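Local coordinates for protein NAD(P)H-flavin oxidoreductase (PDB 2FRE) that binds flavin mononucleotide and, as a nitroreductase-family enzyme, probably uses NAD(P)H to reduce flavin or other acceptors, at residues 56-61 / 68-73. Residues are numbered along the deposited sequence; the frame is centred on the assembly and turned at random.
Sequences RFVYAH and PLFVEL
In the nitroreductase fold of this flavoenzyme, F70 of the short helix 68-72 joins that helix to strand 56-61 of the central beta sheet by packing on A60 and V58. Strand 56-61 passes the helix 68-72 at a closest axis distance of 9.1 Å, their directions 119° apart, and the ring of F70 bridges the gap. A60, whose small side chain leads toward the helix, puts its methyl over one face of that ring: CB stands 3.5 Å from the F70 ring centroid and 4° off the ring normal, a well-centred CH-pi contact. CG of F70 lies anti to its own carbonyl carbon (chi1 -84°), which carries the ring toward the strand, with one face under the A60 methyl. Its far end then runs along the strand backbone, where CE2 of F70 comes 3.6 Å from O of V58, at the ring edge, and 3.7 Å from C of Y59. The Y59 side chain turns to the other side of the sheet, where it packs on L36 and L40 of helix 33-44. No hydrogen bond crosses between the two segments; the contact is buried and rests on van der Waals and CH-pi packing, and L147 touches both V58 and F70. On the strand's two sides, V58 and A60 bond through their backbones to F90 and L88 in the antiparallel neighbour 87-98, while residues 57-59 pair in parallel with a strand of the second subunit, whose G193 packs on F70. The V58 side chain crosses that of F70 at about a right angle, its CG1 reaching CZ of F70 at 4.0 Å.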
ATOM      1  N   ARG A  56     -11.402   4.605  -4.061  1.00 25.10           N
ATOM      2  CA  ARG A  56     -11.935   5.850  -4.567  1.00 24.77           C
ATOM      3  C   ARG A  56     -11.245   6.997  -3.825  1.00 24.73           C
ATOM      4  O   ARG A  56     -10.788   6.831  -2.684  1.00 24.27           O
ATOM      5  CB  ARG A  56     -13.444   5.939  -4.343  1.00 25.35           C
ATOM      6  CG  ARG A  56     -14.240   4.782  -4.899  1.00 25.69           C
ATOM      7  CD  ARG A  56     -14.294   4.778  -6.418  1.00 26.92           C
ATOM      8  NE  ARG A  56     -15.232   3.766  -6.891  1.00 26.76           N
ATOM      9  CZ  ARG A  56     -14.923   2.477  -7.107  1.00 29.93           C
ATOM     10  NH1 ARG A  56     -13.697   2.006  -6.913  1.00 30.12           N
ATOM     11  NH2 ARG A  56     -15.858   1.641  -7.527  1.00 29.90           N
ATOM     12  N   PHE A  57     -11.182   8.155  -4.482  1.00 24.60           N
ATOM     13  CA  PHE A  57     -10.568   9.374  -3.909  1.00 24.18           C
ATOM     14  C   PHE A  57     -11.510  10.574  -4.059  1.00 23.68           C
ATOM     15  O   PHE A  57     -11.945  10.905  -5.172  1.00 24.41           O
ATOM     16  CB  PHE A  57      -9.256   9.684  -4.610  1.00 24.57           C
ATOM     17  CG  PHE A  57      -8.381   8.487  -4.766  1.00 24.27           C
ATOM     18  CD1 PHE A  57      -7.652   8.009  -3.699  1.00 24.76           C
ATOM     19  CD2 PHE A  57      -8.308   7.814  -5.983  1.00 26.58           C
ATOM     20  CE1 PHE A  57      -6.864   6.887  -3.829  1.00 26.27           C
ATOM     21  CE2 PHE A  57      -7.527   6.662  -6.108  1.00 25.46           C
ATOM     22  CZ  PHE A  57      -6.803   6.213  -5.029  1.00 24.92           C
ATOM     23  N   VAL A  58     -11.813  11.229  -2.945  1.00 22.71           N
ATOM     24  CA  VAL A  58     -12.590  12.470  -2.981  1.00 22.70           C
ATOM     25  C   VAL A  58     -11.654  13.582  -2.495  1.00 22.71           C
ATOM     26  O   VAL A  58     -11.128  13.526  -1.388  1.00 22.42           O
ATOM     27  CB  VAL A  58     -13.866  12.352  -2.139  1.00 22.64           C
ATOM     28  CG1 VAL A  58     -14.716  13.602  -2.237  1.00 23.70           C
ATOM     29  CG2 VAL A  58     -14.667  11.130  -2.622  1.00 23.13           C
ATOM     30  N   TYR A  59     -11.416  14.558  -3.360  1.00 22.56           N
ATOM     31  CA  TYR A  59     -10.375  15.547  -3.131  1.00 23.44           C
ATOM     32  C   TYR A  59     -10.836  16.997  -3.282  1.00 23.19           C
ATOM     33  O   TYR A  59     -11.833  17.295  -3.948  1.00 23.76           O
ATOM     34  CB  TYR A  59      -9.192  15.265  -4.067  1.00 23.41           C
ATOM     35  CG  TYR A  59      -9.487  15.472  -5.540  1.00 23.24           C
ATOM     36  CD1 TYR A  59      -9.369  16.733  -6.125  1.00 24.54           C
ATOM     37  CD2 TYR A  59      -9.897  14.411  -6.342  1.00 24.78           C
ATOM     38  CE1 TYR A  59      -9.639  16.923  -7.484  1.00 24.35           C
ATOM     39  CE2 TYR A  59     -10.162  14.588  -7.681  1.00 24.34           C
ATOM     40  CZ  TYR A  59     -10.037  15.849  -8.241  1.00 24.07           C
ATOM     41  OH  TYR A  59     -10.292  16.003  -9.579  1.00 27.24           O
ATOM     42  N   ALA A  60     -10.066  17.886  -2.660  1.00 24.28           N
ATOM     43  CA  ALA A  60     -10.264  19.330  -2.743  1.00 24.93           C
ATOM     44  C   ALA A  60      -8.906  20.048  -2.723  1.00 25.01           C
ATOM     45  O   ALA A  60      -8.022  19.690  -1.941  1.00 25.60           O
ATOM     46  CB  ALA A  60     -11.128  19.804  -1.596  1.00 25.10           C
ATOM     47  N   HIS A  61      -8.744  21.029  -3.604  1.00 25.85           N
ATOM     48  CA  HIS A  61      -7.589  21.934  -3.562  1.00 25.97           C
ATOM     49  C   HIS A  61      -7.815  23.047  -2.548  1.00 26.50           C
ATOM     50  O   HIS A  61      -8.947  23.425  -2.243  1.00 26.28           O
ATOM     51  CB  HIS A  61      -7.352  22.571  -4.930  1.00 26.29           C
ATOM     52  CG  HIS A  61      -6.746  21.643  -5.934  1.00 27.41           C
ATOM     53  ND1 HIS A  61      -5.382  21.557  -6.139  1.00 27.17           N
ATOM     54  CD2 HIS A  61      -7.318  20.781  -6.813  1.00 26.41           C
ATOM     55  CE1 HIS A  61      -5.145  20.665  -7.085  1.00 27.70           C
ATOM     56  NE2 HIS A  61      -6.301  20.191  -7.519  1.00 27.50           N
ATOM     57  N   PRO A  68     -12.943  24.500   3.277  1.00 20.74           N
ATOM     58  CA  PRO A  68     -13.208  24.520   4.726  1.00 20.89           C
ATOM     59  C   PRO A  68     -13.985  23.311   5.245  1.00 20.86           C
ATOM     60  O   PRO A  68     -13.786  22.874   6.402  1.00 20.48           O
ATOM     61  CB  PRO A  68     -14.013  25.812   4.943  1.00 20.64           C
ATOM     62  CG  PRO A  68     -14.400  26.314   3.611  1.00 20.91           C
ATOM     63  CD  PRO A  68     -13.549  25.647   2.575  1.00 21.13           C
ATOM     64  N   LEU A  69     -14.849  22.762   4.400  1.00 20.70           N
ATOM     65  CA  LEU A  69     -15.547  21.542   4.749  1.00 21.25           C
ATOM     66  C   LEU A  69     -14.555  20.394   4.904  1.00 20.97           C
ATOM     67  O   LEU A  69     -14.642  19.618   5.857  1.00 21.32           O
ATOM     68  CB  LEU A  69     -16.599  21.203   3.704  1.00 20.74           C
ATOM     69  CG  LEU A  69     -17.236  19.809   3.832  1.00 22.55           C
ATOM     70  CD1 LEU A  69     -18.020  19.646   5.155  1.00 23.59           C
ATOM     71  CD2 LEU A  69     -18.126  19.596   2.638  1.00 22.92           C
ATOM     72  N   PHE A  70     -13.633  20.268   3.958  1.00 21.16           N
ATOM     73  CA  PHE A  70     -12.621  19.218   4.033  1.00 21.83           C
ATOM     74  C   PHE A  70     -11.760  19.375   5.285  1.00 21.99           C
ATOM     75  O   PHE A  70     -11.445  18.399   5.938  1.00 22.83           O
ATOM     76  CB  PHE A  70     -11.753  19.200   2.768  1.00 21.89           C
ATOM     77  CG  PHE A  70     -12.355  18.421   1.636  1.00 21.54           C
ATOM     78  CD1 PHE A  70     -13.560  18.796   1.070  1.00 22.41           C
ATOM     79  CD2 PHE A  70     -11.707  17.292   1.128  1.00 22.19           C
ATOM     80  CE1 PHE A  70     -14.137  18.047   0.010  1.00 22.11           C
ATOM     81  CE2 PHE A  70     -12.276  16.555   0.069  1.00 21.15           C
ATOM     82  CZ  PHE A  70     -13.473  16.925  -0.478  1.00 20.24           C
ATOM     83  N   VAL A  71     -11.408  20.610   5.634  1.00 22.19           N
ATOM     84  CA  VAL A  71     -10.643  20.862   6.860  1.00 23.11           C
ATOM     85  C   VAL A  71     -11.428  20.449   8.121  1.00 23.90           C
ATOM     86  O   VAL A  71     -10.886  19.802   9.024  1.00 24.78           O
ATOM     87  CB  VAL A  71     -10.249  22.336   6.991  1.00 22.76           C
ATOM     88  CG1 VAL A  71      -9.667  22.613   8.366  1.00 23.21           C
ATOM     89  CG2 VAL A  71      -9.241  22.741   5.892  1.00 21.66           C
ATOM     90  N   GLU A  72     -12.711  20.789   8.181  1.00 24.84           N
ATOM     91  CA  GLU A  72     -13.452  20.605   9.434  1.00 25.24           C
ATOM     92  C   GLU A  72     -13.891  19.158   9.634  1.00 25.97           C
ATOM     93  O   GLU A  72     -14.351  18.812  10.723  1.00 26.13           O
ATOM     94  CB  GLU A  72     -14.620  21.590   9.536  1.00 25.70           C
ATOM     95  CG  GLU A  72     -15.820  21.239   8.716  1.00 26.25           C
ATOM     96  CD  GLU A  72     -16.866  22.339   8.721  1.00 25.29           C
ATOM     97  OE1 GLU A  72     -17.297  22.785   9.817  1.00 23.13           O
ATOM     98  OE2 GLU A  72     -17.269  22.740   7.610  1.00 24.91           O
ATOM     99  N   LEU A  73     -13.722  18.332   8.585  1.00 26.26           N
ATOM    100  CA  LEU A  73     -13.925  16.889   8.631  1.00 26.68           C
ATOM    101  C   LEU A  73     -12.732  16.152   9.256  1.00 26.83           C
ATOM    102  O   LEU A  73     -12.814  14.959   9.537  1.00 27.84           O
ATOM    103  CB  LEU A  73     -14.200  16.327   7.235  1.00 26.45           C
ATOM    104  CG  LEU A  73     -15.577  16.666   6.640  1.00 26.73           C
ATOM    105  CD1 LEU A  73     -15.647  16.198   5.189  1.00 27.54           C
ATOM    106  CD2 LEU A  73     -16.681  16.054   7.463  1.00 26.25           C
TER